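Side-chain contacts in MmeI (Methylophilus methylotrophus, PDB 5HR4), which is a DNA-bound restriction-modification enzyme that probably also transfers a methyl group from S-adenosyl-L-methionine to N6 of adenine in DNA: residues E751-S754 with E755-F759; V769-S772 with N773-H777; S509-D512 with L513-W517; P733-F736 with F737-Q741. All coordinates share one frame; numbering follows the deposited sequence.

Contact 1 of 4, residues E751-S754 with E755-F759; sequences ETSS and ENRQF. With nucleotides of chain C; nucleotides of chain B.
The guanidinium of Arg-757 has CB of Ser-754 over one face, about 4.0 Å above its plane and displaced toward the rim, while CB of Ser-753 and the phosphate of DG6 of chain C lie at its edge. Both terminal nitrogens turn to one phosphate oxygen: NH2 reaches OP2 of DG6 at 2.9 Å and NH1 reaches the same OP2 at 3.1 Å. An extended chain from CG to NE carries the group to this point. The backbone N of Ser-754 adds a third donor, 3.3 Å from OP2 of DG6. Behind the phosphate the chain folds into a type I turn from Ser-754 to Arg-757, closed by a weak bond from Arg-757 N to Ser-754 O. OG of Ser-754, anti to its own backbone N (chi1 -175°), accepts a further weak bond from Asn-756 N at 3.4 Å, the pattern of an ST turn. A water joins this OG, at 2.6 Å, to OE1 of Glu-755, whose OE2 forms a salt bridge with Arg-808. Upstream, OE2 of Glu-751 accepts from N4 of DC5 of chain B at 3.2 Å. Three N-H donors would anchor this phosphate largely by charge, whereas Glu-751 reads a base edge.

Contact 2 of 4, residues V769-S772 with N773-H777; sequences VISS and NATYH. With nucleotides of chain C.
With chi1 at 69°, OG1 of Thr-775 sits between its own backbone N and carbonyl carbon, and from there it donates to the carbonyl O of Ser-772, 2.8 Å away. The hydroxyl approaches in the carbonyl plane, at a C=O...donor angle of 157°. A weak bond from Thr-775 N ends on the same O, which therefore takes two donors from one residue. The hydroxyl of Ser-772 is an acceptor as well: OG takes an almost straight bond (175°) from Ala-774 N at 3.1 Å. This last bond makes an ST turn at the start of the type I turn from Ser-772 to Thr-775, and the turn links strand 770-771, at the margin of a mixed sheet, to strand 775-779 of a separate antiparallel sheet. CB of Ser-771 rests 3.6 Å from OG1 of Thr-775, and OG of Ser-771 approaches the His-777 ring obliquely. At the turn itself Asn-773 points its amide at the DNA: ND2 donates to N7 of DG9 of chain C at 3.1 Å, on the major-groove edge of the guanine, and makes a weak bond to the hydroxyl of Tyr-642. CB of Ala-774 lies 3.3 Å from OP1 of DT7 of chain C.

Contact 3 of 4, residues S509-D512 with L513-W517; sequences SDLD and LVAAW. With SFG (sinefungin), chain H.
Asp-512 turns its carboxylate toward the residues that follow it, and OD1 accepts an almost straight bond (177°) from Val-514 N at 3.1 Å. The oxygen uses its anti lone pair, the one turned away from OD2, and this closes an Asx turn. With CG anti to the backbone N (chi1 -160°), the carboxylate stands beside the carbonyl carbon, within range of that amide. CG1 of Val-514 passes 3.5 Å from the same OD1, the two side chains crossing at a slant. The main chain adds a bond from Ala-515 N to Asp-512 O at 3.1 Å. On the other flank CB of Leu-511 packs on CB of Ala-515 at 4.0 Å.

Residues from elsewhere in the domain fix the aspartate in place. Its OD1 also accepts from the backbone N of Val-485, so two N-H groups grip one oxygen; Val-485 directly follows the NPPF sequence, motif IV of amino-methyltransferases. The amide of Asp-512 itself donates to OE1 of Gln-546. Farther along, Trp-517 brings its edge to sinefungin, CZ2 lying 3.6 Å from C6 of the adenine, while its NE1 donates to Pro-362 O. The turn leads into helix 517-524. Leu-511 and Ala-515 touch both helix 492-502 and helix 544-556, while Val-514 and Trp-517 lie against strand 532-538 of the Rossmann-like methyltransferase sheet.

Contact 4 of 4, residues P733-F736 with F737-Q741; sequences PMKF and FYISQ. With nucleotides of chain B.
A classic beta bulge, in which Phe-737 and Tyr-738 both face Lys-645, lies between the packed pair Phe-736 and Ile-739 in a DNA-contacting loop of the target recognition domain. The packing is apolar: CG1 of Ile-739 comes within 3.6 Å of CB of Phe-736. Because CG1 is anti to the carbonyl carbon (chi1 -68°), the longer branch of Ile-739 runs back along the preceding residues, and its CD1 ends 4.1 Å from CB of Lys-735. The two bulge residues carry their rings to the DNA. The hydroxyl of Tyr-738 donates a hydrogen bond to a phosphate, OH lying 2.5 Å from OP2 of DA2 of chain B, with that oxygen at the ring edge and in its plane. The methyl C7 of DT3 of chain B approaches the same ring obliquely, 3.6 Å from CG of Tyr-738. Phe-737 meets the thymine with its edge, CE1 standing 3.3 Å from O4 of DT3. On the protein side, Phe-736 packs edge-to-face with Trp-692 and touches Ile-770 of strand 770-771, and Tyr-738 lies on Arg-641 of strand 641-642. The loop spans the margins of two sheets on its way from helix 724-729 to strand 746-750.

Contacts 1, 2 and 4 belong to the target recognition domain, whereas contact 3 lies in the methyltransferase domain, its centre about 27 to 32 Å from theirs. Contact 4 is partly buried, the others largely so. The first three share one device, a side-chain oxygen accepting the amide two residues on, weak in contact 1 and nearly straight in contacts 2 and 3; contact 4 relies on apolar packing. Contact 2 is the hub: Ala-774 O meets Glu-751 N of contact 1 at 2.9 Å, and Val-769 O meets Gln-741 NE2 of contact 4 at 3.2 Å. Charge grips a phosphate in contact 1, an amide reads a guanine in contact 2, and rings meet base and phosphate in contact 4.

Contact 1 of 4, residues E751-S754 with E755-F759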
# COMPACT_ATOMS: atom_id res chain seq x y z
N GLU A 751 -5.55 11.98 19.72
CA GLU A 751 -6.02 10.94 18.82
C GLU A 751 -4.88 10.27 18.05
O GLU A 751 -4.80 9.04 18.00
CB GLU A 751 -7.05 11.51 17.86
CG GLU A 751 -7.83 10.46 17.08
CD GLU A 751 -7.81 10.72 15.59
OE1 GLU A 751 -6.79 11.25 15.10
OE2 GLU A 751 -8.81 10.40 14.92
N THR A 752 -3.97 11.06 17.48
CA THR A 752 -2.94 10.57 16.58
C THR A 752 -1.59 11.07 17.07
O THR A 752 -1.39 12.29 17.18
CB THR A 752 -3.22 11.06 15.16
OG1 THR A 752 -4.55 10.67 14.80
CG2 THR A 752 -2.25 10.50 14.15
N SER A 753 -0.66 10.15 17.37
CA SER A 753 0.55 10.52 18.10
C SER A 753 1.62 9.43 17.97
O SER A 753 1.31 8.26 17.73
CB SER A 753 0.26 10.77 19.58
OG SER A 753 -0.27 9.60 20.19
N SER A 754 2.87 9.85 18.19
CA SER A 754 4.05 9.09 17.78
C SER A 754 4.13 7.70 18.42
O SER A 754 3.96 7.54 19.62
CB SER A 754 5.32 9.88 18.13
OG SER A 754 6.48 9.23 17.64
N GLU A 755 4.40 6.69 17.60
CA GLU A 755 4.52 5.35 18.16
C GLU A 755 5.80 5.17 18.96
O GLU A 755 5.91 4.18 19.69
CB GLU A 755 4.43 4.29 17.05
CG GLU A 755 5.54 4.29 15.99
CD GLU A 755 5.47 5.46 15.00
OE1 GLU A 755 4.84 6.50 15.29
OE2 GLU A 755 6.08 5.35 13.92
N ASN A 756 6.74 6.13 18.90
CA ASN A 756 8.00 6.03 19.62
C ASN A 756 7.86 6.26 21.13
O ASN A 756 8.84 6.09 21.85
CB ASN A 756 9.03 7.04 19.07
CG ASN A 756 9.48 6.73 17.61
OD1 ASN A 756 9.44 5.58 17.13
ND2 ASN A 756 9.93 7.78 16.92
N ARG A 757 6.68 6.64 21.61
CA ARG A 757 6.42 6.82 23.03
C ARG A 757 5.87 5.54 23.62
O ARG A 757 5.17 4.78 22.95
CB ARG A 757 5.43 7.97 23.27
CG ARG A 757 5.89 9.28 22.67
CD ARG A 757 5.22 10.50 23.29
NE ARG A 757 5.53 11.66 22.48
CZ ARG A 757 4.72 12.15 21.55
NH1 ARG A 757 3.53 11.59 21.34
NH2 ARG A 757 5.09 13.20 20.83
N GLN A 758 6.21 5.28 24.88
CA GLN A 758 5.75 4.07 25.54
C GLN A 758 4.38 4.26 26.17
O GLN A 758 3.70 3.28 26.47
CB GLN A 758 6.77 3.62 26.60
N PHE A 759 3.98 5.51 26.37
CA PHE A 759 2.68 5.90 26.88
C PHE A 759 2.15 7.02 25.99
O PHE A 759 2.92 7.85 25.51
CB PHE A 759 2.77 6.37 28.33
CG PHE A 759 3.59 5.47 29.21
CD1 PHE A 759 3.01 4.36 29.82
CD2 PHE A 759 4.94 5.72 29.40
CE1 PHE A 759 3.78 3.51 30.63
CE2 PHE A 759 5.71 4.88 30.22
CZ PHE A 759 5.13 3.78 30.83
P DG C 6 3.19 14.24 17.66
OP1 DG C 6 3.90 15.49 18.03
OP2 DG C 6 3.20 13.06 18.58
O5' DG C 6 1.65 14.45 17.25
C5' DG C 6 1.06 15.70 17.26
C4' DG C 6 0.30 15.96 15.97
O4' DG C 6 0.97 15.40 14.83
C3' DG C 6 -1.15 15.47 15.90
O3' DG C 6 -1.89 16.54 15.42
C2' DG C 6 -1.11 14.35 14.88
C1' DG C 6 0.03 14.80 13.97
N9 DG C 6 0.71 13.70 13.32
C8 DG C 6 1.63 12.88 13.92
N7 DG C 6 2.12 11.98 13.11
C5 DG C 6 1.49 12.23 11.90
C6 DG C 6 1.63 11.58 10.66
O6 DG C 6 2.35 10.62 10.39
N1 DG C 6 0.81 12.13 9.69
C2 DG C 6 -0.04 13.20 9.88
N2 DG C 6 -0.74 13.59 8.81
N3 DG C 6 -0.18 13.83 11.05
C4 DG C 6 0.61 13.29 12.01
P DT C 5 9.39 12.79 16.70
OP1 DT C 5 9.85 13.35 17.99
OP2 DT C 5 9.54 11.35 16.40
O5' DT C 5 7.83 13.16 16.52
C5' DT C 5 7.43 14.48 16.05
C4' DT C 5 5.96 14.51 15.67
O4' DT C 5 5.82 14.39 14.23
C3' DT C 5 5.14 13.36 16.22
O3' DT C 5 3.84 13.77 16.28
C2' DT C 5 5.26 12.33 15.11
C1' DT C 5 4.99 13.27 13.97
N1 DT C 5 5.22 12.73 12.59
C2 DT C 5 4.58 13.35 11.55
O2 DT C 5 3.87 14.32 11.70
N3 DT C 5 4.80 12.81 10.33
C4 DT C 5 5.57 11.71 10.03
O4 DT C 5 5.70 11.32 8.87
C5 DT C 5 6.24 11.08 11.17
C7 DT C 5 7.13 9.86 10.97
C6 DT C 5 6.01 11.61 12.40
P DC B 5 -9.12 3.03 12.17
OP1 DC B 5 -9.02 1.57 11.92
OP2 DC B 5 -8.29 3.73 13.16
O5' DC B 5 -8.81 3.76 10.80
C5' DC B 5 -9.53 3.43 9.64
C4' DC B 5 -9.44 4.59 8.68
O4' DC B 5 -10.03 5.75 9.27
C3' DC B 5 -8.03 5.05 8.39
O3' DC B 5 -7.48 4.24 7.39
C2' DC B 5 -8.23 6.49 7.91
C1' DC B 5 -9.58 6.87 8.54
N1 DC B 5 -9.53 8.00 9.45
C2 DC B 5 -10.21 9.18 9.10
O2 DC B 5 -10.78 9.23 8.02
N3 DC B 5 -10.19 10.23 9.95
C4 DC B 5 -9.53 10.12 11.12
N4 DC B 5 -9.53 11.17 11.95
C5 DC B 5 -8.85 8.92 11.48
C6 DC B 5 -8.88 7.90 10.63
O HOH W 1 6.50 8.94 15.08

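Contact 2 of 4, residues V769-S772 with N773-H777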
# COMPACT_ATOMS: atom_id res chain seq x y z
N VAL A 769 -11.56 25.34 27.98
CA VAL A 769 -10.82 25.16 26.74
C VAL A 769 -11.58 24.18 25.86
O VAL A 769 -12.10 23.17 26.34
CB VAL A 769 -9.37 24.71 27.00
CG1 VAL A 769 -9.05 24.70 28.51
CG2 VAL A 769 -9.09 23.37 26.31
N ILE A 770 -11.69 24.51 24.59
CA ILE A 770 -12.45 23.72 23.64
C ILE A 770 -11.50 22.69 23.04
O ILE A 770 -10.45 23.05 22.51
CB ILE A 770 -13.06 24.62 22.56
CG1 ILE A 770 -14.00 25.66 23.19
CG2 ILE A 770 -13.77 23.80 21.49
CD1 ILE A 770 -15.25 25.07 23.89
N SER A 771 -11.86 21.40 23.13
CA SER A 771 -11.03 20.33 22.58
C SER A 771 -11.48 19.95 21.18
O SER A 771 -12.67 19.76 20.93
CB SER A 771 -11.05 19.09 23.49
OG SER A 771 -12.36 18.80 23.94
N SER A 772 -10.52 19.83 20.26
CA SER A 772 -10.78 19.56 18.84
C SER A 772 -11.06 18.08 18.62
O SER A 772 -10.85 17.24 19.50
CB SER A 772 -9.59 20.05 18.00
OG SER A 772 -9.15 19.13 17.03
N ASN A 773 -11.56 17.74 17.42
CA ASN A 773 -11.87 16.33 17.17
C ASN A 773 -10.62 15.47 17.00
O ASN A 773 -10.75 14.25 16.86
CB ASN A 773 -12.82 16.13 15.96
CG ASN A 773 -12.29 16.71 14.64
OD1 ASN A 773 -11.95 17.89 14.56
ND2 ASN A 773 -12.27 15.89 13.60
N ALA A 774 -9.43 16.06 17.04
CA ALA A 774 -8.16 15.34 17.09
C ALA A 774 -7.86 14.79 18.46
O ALA A 774 -6.70 14.49 18.74
CB ALA A 774 -7.01 16.25 16.65
N THR A 775 -8.86 14.68 19.33
CA THR A 775 -8.68 14.24 20.71
C THR A 775 -9.94 13.52 21.14
O THR A 775 -11.00 13.69 20.54
CB THR A 775 -8.45 15.42 21.67
OG1 THR A 775 -9.67 16.18 21.78
CG2 THR A 775 -7.32 16.35 21.19
N TYR A 776 -9.83 12.75 22.21
CA TYR A 776 -10.99 12.22 22.92
C TYR A 776 -10.97 12.78 24.33
O TYR A 776 -9.98 13.39 24.75
CB TYR A 776 -10.99 10.68 22.94
CG TYR A 776 -11.34 10.06 21.61
CD1 TYR A 776 -10.42 10.06 20.57
CD2 TYR A 776 -12.60 9.52 21.38
CE1 TYR A 776 -10.74 9.51 19.33
CE2 TYR A 776 -12.93 8.97 20.15
CZ TYR A 776 -11.99 8.96 19.13
OH TYR A 776 -12.30 8.41 17.90
N HIS A 777 -12.05 12.58 25.08
CA HIS A 777 -12.05 13.05 26.46
C HIS A 777 -13.12 12.36 27.29
O HIS A 777 -14.16 11.91 26.77
CB HIS A 777 -12.23 14.56 26.54
CG HIS A 777 -13.56 15.04 26.05
ND1 HIS A 777 -13.84 15.20 24.71
CD2 HIS A 777 -14.68 15.40 26.72
CE1 HIS A 777 -15.08 15.65 24.58
NE2 HIS A 777 -15.61 15.77 25.78
P DG C 9 -11.64 21.59 8.18
OP1 DG C 9 -11.56 22.74 7.27
OP2 DG C 9 -12.11 21.64 9.59
O5' DG C 9 -12.44 20.42 7.47
C5' DG C 9 -12.25 20.19 6.11
C4' DG C 9 -12.79 18.84 5.73
O4' DG C 9 -12.19 17.81 6.56
C3' DG C 9 -14.29 18.67 5.91
O3' DG C 9 -14.72 17.76 4.93
C2' DG C 9 -14.37 18.03 7.28
C1' DG C 9 -13.23 17.05 7.12
N9 DG C 9 -12.78 16.46 8.36
C8 DG C 9 -12.78 17.02 9.62
N7 DG C 9 -12.35 16.22 10.53
C5 DG C 9 -12.02 15.05 9.82
C6 DG C 9 -11.48 13.82 10.25
O6 DG C 9 -11.17 13.48 11.40
N1 DG C 9 -11.33 12.92 9.20
C2 DG C 9 -11.64 13.20 7.89
N2 DG C 9 -11.41 12.23 6.99
N3 DG C 9 -12.13 14.33 7.48
C4 DG C 9 -12.29 15.21 8.49
P DT C 7 -3.48 16.57 15.42
OP1 DT C 7 -3.88 17.43 16.55
OP2 DT C 7 -4.07 15.21 15.31
O5' DT C 7 -3.73 17.37 14.09
C5' DT C 7 -2.91 18.50 13.84
C4' DT C 7 -3.46 19.33 12.70
O4' DT C 7 -3.36 18.58 11.47
C3' DT C 7 -4.93 19.74 12.81
O3' DT C 7 -5.10 20.92 12.07
C2' DT C 7 -5.61 18.56 12.11
C1' DT C 7 -4.66 18.38 10.94
N1 DT C 7 -4.68 17.05 10.36
C2 DT C 7 -4.96 16.91 9.02
O2 DT C 7 -5.22 17.86 8.30
N3 DT C 7 -4.91 15.63 8.55
C4 DT C 7 -4.61 14.49 9.29
O4 DT C 7 -4.60 13.38 8.79
C5 DT C 7 -4.31 14.72 10.69
C7 DT C 7 -3.97 13.57 11.58
C6 DT C 7 -4.35 15.97 11.15

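Contact 3 of 4, residues S509-D512 with L513-W517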
# COMPACT_ATOMS: atom_id res chain seq x y z
N SER A 509 -18.55 -1.24 3.79
CA SER A 509 -18.05 -0.07 3.07
C SER A 509 -16.83 0.53 3.76
O SER A 509 -16.04 1.22 3.10
CB SER A 509 -19.15 0.98 2.92
OG SER A 509 -19.80 1.24 4.15
N ASP A 510 -16.65 0.28 5.07
CA ASP A 510 -15.49 0.72 5.86
C ASP A 510 -14.19 -0.03 5.52
O ASP A 510 -13.24 0.10 6.33
CB ASP A 510 -15.76 0.56 7.35
CG ASP A 510 -16.72 1.59 7.88
OD1 ASP A 510 -16.86 2.65 7.24
OD2 ASP A 510 -17.34 1.34 8.94
N LEU A 511 -14.08 -0.81 4.44
CA LEU A 511 -12.85 -1.50 4.14
C LEU A 511 -12.02 -0.71 3.13
O LEU A 511 -12.55 0.07 2.34
CB LEU A 511 -13.12 -2.90 3.59
CG LEU A 511 -13.56 -3.88 4.67
CD1 LEU A 511 -14.06 -5.19 4.09
CD2 LEU A 511 -12.39 -4.11 5.59
N ASP A 512 -10.71 -0.91 3.18
CA ASP A 512 -9.88 -0.42 2.10
C ASP A 512 -10.26 -1.18 0.83
O ASP A 512 -10.73 -2.32 0.88
CB ASP A 512 -8.39 -0.62 2.43
CG ASP A 512 -7.46 0.28 1.59
OD1 ASP A 512 -7.30 -0.00 0.37
OD2 ASP A 512 -6.88 1.26 2.14
N LEU A 513 -10.08 -0.52 -0.32
CA LEU A 513 -10.34 -1.20 -1.58
C LEU A 513 -9.53 -2.49 -1.69
O LEU A 513 -10.01 -3.48 -2.25
CB LEU A 513 -10.03 -0.28 -2.76
CG LEU A 513 -10.42 -0.86 -4.13
CD1 LEU A 513 -11.84 -1.41 -4.09
CD2 LEU A 513 -10.26 0.15 -5.22
N VAL A 514 -8.30 -2.51 -1.15
CA VAL A 514 -7.44 -3.68 -1.34
C VAL A 514 -8.09 -4.92 -0.72
O VAL A 514 -7.87 -6.05 -1.20
CB VAL A 514 -6.03 -3.45 -0.76
CG1 VAL A 514 -6.06 -3.26 0.74
CG2 VAL A 514 -5.10 -4.61 -1.14
N ALA A 515 -8.90 -4.75 0.32
CA ALA A 515 -9.55 -5.89 0.94
C ALA A 515 -10.34 -6.70 -0.07
O ALA A 515 -10.35 -7.93 -0.00
CB ALA A 515 -10.45 -5.44 2.09
N ALA A 516 -10.95 -6.04 -1.06
CA ALA A 516 -11.76 -6.71 -2.07
C ALA A 516 -11.06 -7.91 -2.73
O ALA A 516 -11.71 -8.91 -3.05
CB ALA A 516 -12.18 -5.71 -3.14
N TRP A 517 -9.76 -7.83 -2.99
CA TRP A 517 -9.12 -8.96 -3.67
C TRP A 517 -9.06 -10.22 -2.81
O TRP A 517 -8.89 -11.31 -3.36
CB TRP A 517 -7.70 -8.61 -4.13
CG TRP A 517 -7.67 -7.88 -5.43
CD1 TRP A 517 -7.19 -8.34 -6.62
CD2 TRP A 517 -8.15 -6.55 -5.68
NE1 TRP A 517 -7.34 -7.37 -7.60
CE2 TRP A 517 -7.92 -6.27 -7.04
CE3 TRP A 517 -8.73 -5.58 -4.87
CZ2 TRP A 517 -8.26 -5.05 -7.61
CZ3 TRP A 517 -9.08 -4.36 -5.44
CH2 TRP A 517 -8.85 -4.11 -6.80
N SFG H . 2.42 -4.70 -9.03
CA SFG H . 2.42 -3.75 -10.12
C SFG H . 3.86 -3.44 -10.45
O SFG H . 4.76 -3.99 -9.78
OXT SFG H . 4.17 -2.66 -11.38
CB SFG H . 1.68 -2.48 -9.72
CG SFG H . 0.30 -2.87 -9.23
CD SFG H . -0.29 -1.63 -8.59
NE SFG H . 0.25 -1.56 -7.25
C5' SFG H . -1.82 -1.66 -8.58
C4' SFG H . -2.47 -1.87 -9.99
O4' SFG H . -3.71 -2.23 -9.84
C3' SFG H . -2.57 -0.59 -10.84
O3' SFG H . -1.76 -0.74 -11.91
C2' SFG H . -4.07 -0.45 -11.25
O2' SFG H . -4.21 -0.06 -12.68
C1' SFG H . -4.54 -1.64 -11.09
N9 SFG H . -5.91 -1.66 -10.66
C8 SFG H . -6.52 -0.84 -9.81
N7 SFG H . -7.78 -1.26 -9.66
C5 SFG H . -7.94 -2.35 -10.41
C6 SFG H . -9.03 -3.15 -10.61
N6 SFG H . -10.38 -3.11 -10.10
N1 SFG H . -8.96 -4.20 -11.42
C2 SFG H . -7.79 -4.48 -12.04
N3 SFG H . -6.71 -3.68 -11.84
C4 SFG H . -6.78 -2.61 -11.02

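Contact 4 of 4, residues P733-F736 with F737-Q741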
# COMPACT_ATOMS: atom_id res chain seq x y z
N PRO A 733 -24.19 28.44 10.70
CA PRO A 733 -22.78 28.70 10.41
C PRO A 733 -21.98 29.24 11.57
O PRO A 733 -20.79 29.49 11.40
CB PRO A 733 -22.87 29.74 9.29
CG PRO A 733 -24.06 30.51 9.66
CD PRO A 733 -25.05 29.48 10.14
N MET A 734 -22.55 29.45 12.75
CA MET A 734 -21.72 29.94 13.84
C MET A 734 -21.40 28.86 14.87
O MET A 734 -20.64 29.12 15.80
CB MET A 734 -22.36 31.15 14.53
CG MET A 734 -23.84 31.14 14.70
SD MET A 734 -24.29 32.72 15.46
CE MET A 734 -24.48 32.24 17.18
N LYS A 735 -21.94 27.67 14.70
CA LYS A 735 -21.72 26.56 15.61
C LYS A 735 -20.82 25.55 14.91
O LYS A 735 -20.92 25.37 13.69
CB LYS A 735 -23.05 25.91 16.01
CG LYS A 735 -23.87 26.76 16.97
CD LYS A 735 -25.21 26.11 17.31
CE LYS A 735 -26.21 27.17 17.81
NZ LYS A 735 -26.59 28.19 16.77
N PHE A 736 -19.94 24.93 15.68
CA PHE A 736 -19.12 23.85 15.15
C PHE A 736 -20.02 22.80 14.53
O PHE A 736 -21.18 22.64 14.92
CB PHE A 736 -18.24 23.22 16.25
CG PHE A 736 -16.95 23.97 16.56
CD1 PHE A 736 -16.80 25.31 16.26
CD2 PHE A 736 -15.88 23.30 17.16
CE1 PHE A 736 -15.61 25.98 16.55
CE2 PHE A 736 -14.69 23.97 17.46
CZ PHE A 736 -14.56 25.31 17.14
N PHE A 737 -19.48 22.07 13.55
CA PHE A 737 -20.23 21.00 12.91
C PHE A 737 -20.67 19.93 13.90
O PHE A 737 -21.84 19.53 13.92
CB PHE A 737 -19.39 20.40 11.79
CG PHE A 737 -19.97 19.16 11.21
CD1 PHE A 737 -19.52 17.92 11.61
CD2 PHE A 737 -20.94 19.23 10.22
CE1 PHE A 737 -20.04 16.77 11.06
CE2 PHE A 737 -21.48 18.07 9.66
CZ PHE A 737 -21.02 16.84 10.08
N TYR A 738 -19.75 19.40 14.70
CA TYR A 738 -20.11 18.53 15.81
C TYR A 738 -19.62 19.16 17.10
O TYR A 738 -18.46 19.58 17.19
CB TYR A 738 -19.54 17.12 15.64
CG TYR A 738 -19.87 16.19 16.79
CD1 TYR A 738 -21.17 15.78 17.04
CD2 TYR A 738 -18.86 15.70 17.63
CE1 TYR A 738 -21.47 14.91 18.09
CE2 TYR A 738 -19.14 14.82 18.69
CZ TYR A 738 -20.45 14.44 18.91
OH TYR A 738 -20.76 13.59 19.94
N ILE A 739 -20.51 19.24 18.09
CA ILE A 739 -20.24 19.88 19.37
C ILE A 739 -20.43 18.84 20.46
O ILE A 739 -21.46 18.15 20.50
CB ILE A 739 -21.14 21.11 19.62
CG1 ILE A 739 -20.80 22.25 18.66
CG2 ILE A 739 -20.98 21.62 21.03
CD1 ILE A 739 -21.47 23.58 19.02
N SER A 740 -19.44 18.71 21.34
CA SER A 740 -19.48 17.77 22.43
C SER A 740 -19.06 18.36 23.75
O SER A 740 -19.28 17.72 24.78
CB SER A 740 -18.58 16.56 22.13
OG SER A 740 -17.27 17.00 21.82
N GLN A 741 -18.48 19.57 23.76
CA GLN A 741 -17.96 20.27 24.93
C GLN A 741 -18.71 19.93 26.21
O GLN A 741 -19.94 20.04 26.25
CB GLN A 741 -18.00 21.78 24.70
CG GLN A 741 -17.28 22.60 25.74
CD GLN A 741 -15.81 22.25 25.82
OE1 GLN A 741 -15.27 21.64 24.90
NE2 GLN A 741 -15.17 22.60 26.92
P DA B 2 -23.81 12.00 20.32
OP1 DA B 2 -24.44 11.02 21.24
OP2 DA B 2 -23.02 13.12 20.90
O5' DA B 2 -22.83 11.29 19.24
C5' DA B 2 -23.05 9.93 18.83
C4' DA B 2 -21.95 9.43 17.88
O4' DA B 2 -22.21 9.85 16.51
C3' DA B 2 -20.51 9.88 18.19
O3' DA B 2 -19.64 8.76 18.04
C2' DA B 2 -20.25 10.92 17.10
C1' DA B 2 -20.99 10.27 15.95
N9 DA B 2 -21.25 11.12 14.79
C8 DA B 2 -21.61 12.44 14.78
N7 DA B 2 -21.78 12.93 13.57
C5 DA B 2 -21.53 11.84 12.73
C6 DA B 2 -21.55 11.68 11.32
N6 DA B 2 -21.84 12.65 10.46
N1 DA B 2 -21.25 10.46 10.83
C2 DA B 2 -20.95 9.48 11.68
N3 DA B 2 -20.91 9.51 13.00
C4 DA B 2 -21.21 10.73 13.47
P DT B 3 -18.36 8.56 19.00
OP1 DT B 3 -17.92 7.15 18.95
OP2 DT B 3 -18.76 9.06 20.33
O5' DT B 3 -17.25 9.54 18.34
C5' DT B 3 -16.19 9.03 17.48
C4' DT B 3 -16.72 8.32 16.25
O4' DT B 3 -17.55 9.23 15.45
C3' DT B 3 -15.63 7.82 15.29
O3' DT B 3 -16.04 6.58 14.72
C2' DT B 3 -15.61 8.92 14.23
C1' DT B 3 -17.09 9.18 14.11
N1 DT B 3 -17.43 10.45 13.44
C2 DT B 3 -17.57 10.47 12.07
O2 DT B 3 -17.40 9.50 11.37
N3 DT B 3 -17.90 11.69 11.55
C4 DT B 3 -18.13 12.87 12.24
O4 DT B 3 -18.43 13.92 11.68
C5 DT B 3 -17.99 12.77 13.68
C7 DT B 3 -18.19 13.98 14.54
C6 DT B 3 -17.65 11.58 14.20
P DT B 1 -25.18 18.05 17.66
OP1 DT B 1 -24.14 18.55 18.58
OP2 DT B 1 -26.41 18.84 17.37
O5' DT B 1 -25.61 16.57 18.13
C5' DT B 1 -25.47 15.47 17.23
C4' DT B 1 -25.94 14.16 17.84
O4' DT B 1 -26.85 13.49 16.93
C3' DT B 1 -24.83 13.16 18.15
O3' DT B 1 -25.04 12.57 19.44
C2' DT B 1 -24.91 12.12 17.02
C1' DT B 1 -26.18 12.45 16.24
N1 DT B 1 -25.94 12.87 14.80
C2 DT B 1 -25.39 11.97 13.90
O2 DT B 1 -25.07 10.83 14.19
N3 DT B 1 -25.22 12.47 12.62
C4 DT B 1 -25.54 13.75 12.17
O4 DT B 1 -25.35 14.11 11.01
C5 DT B 1 -26.11 14.63 13.17
C7 DT B 1 -26.50 16.03 12.80
C6 DT B 1 -26.29 14.15 14.41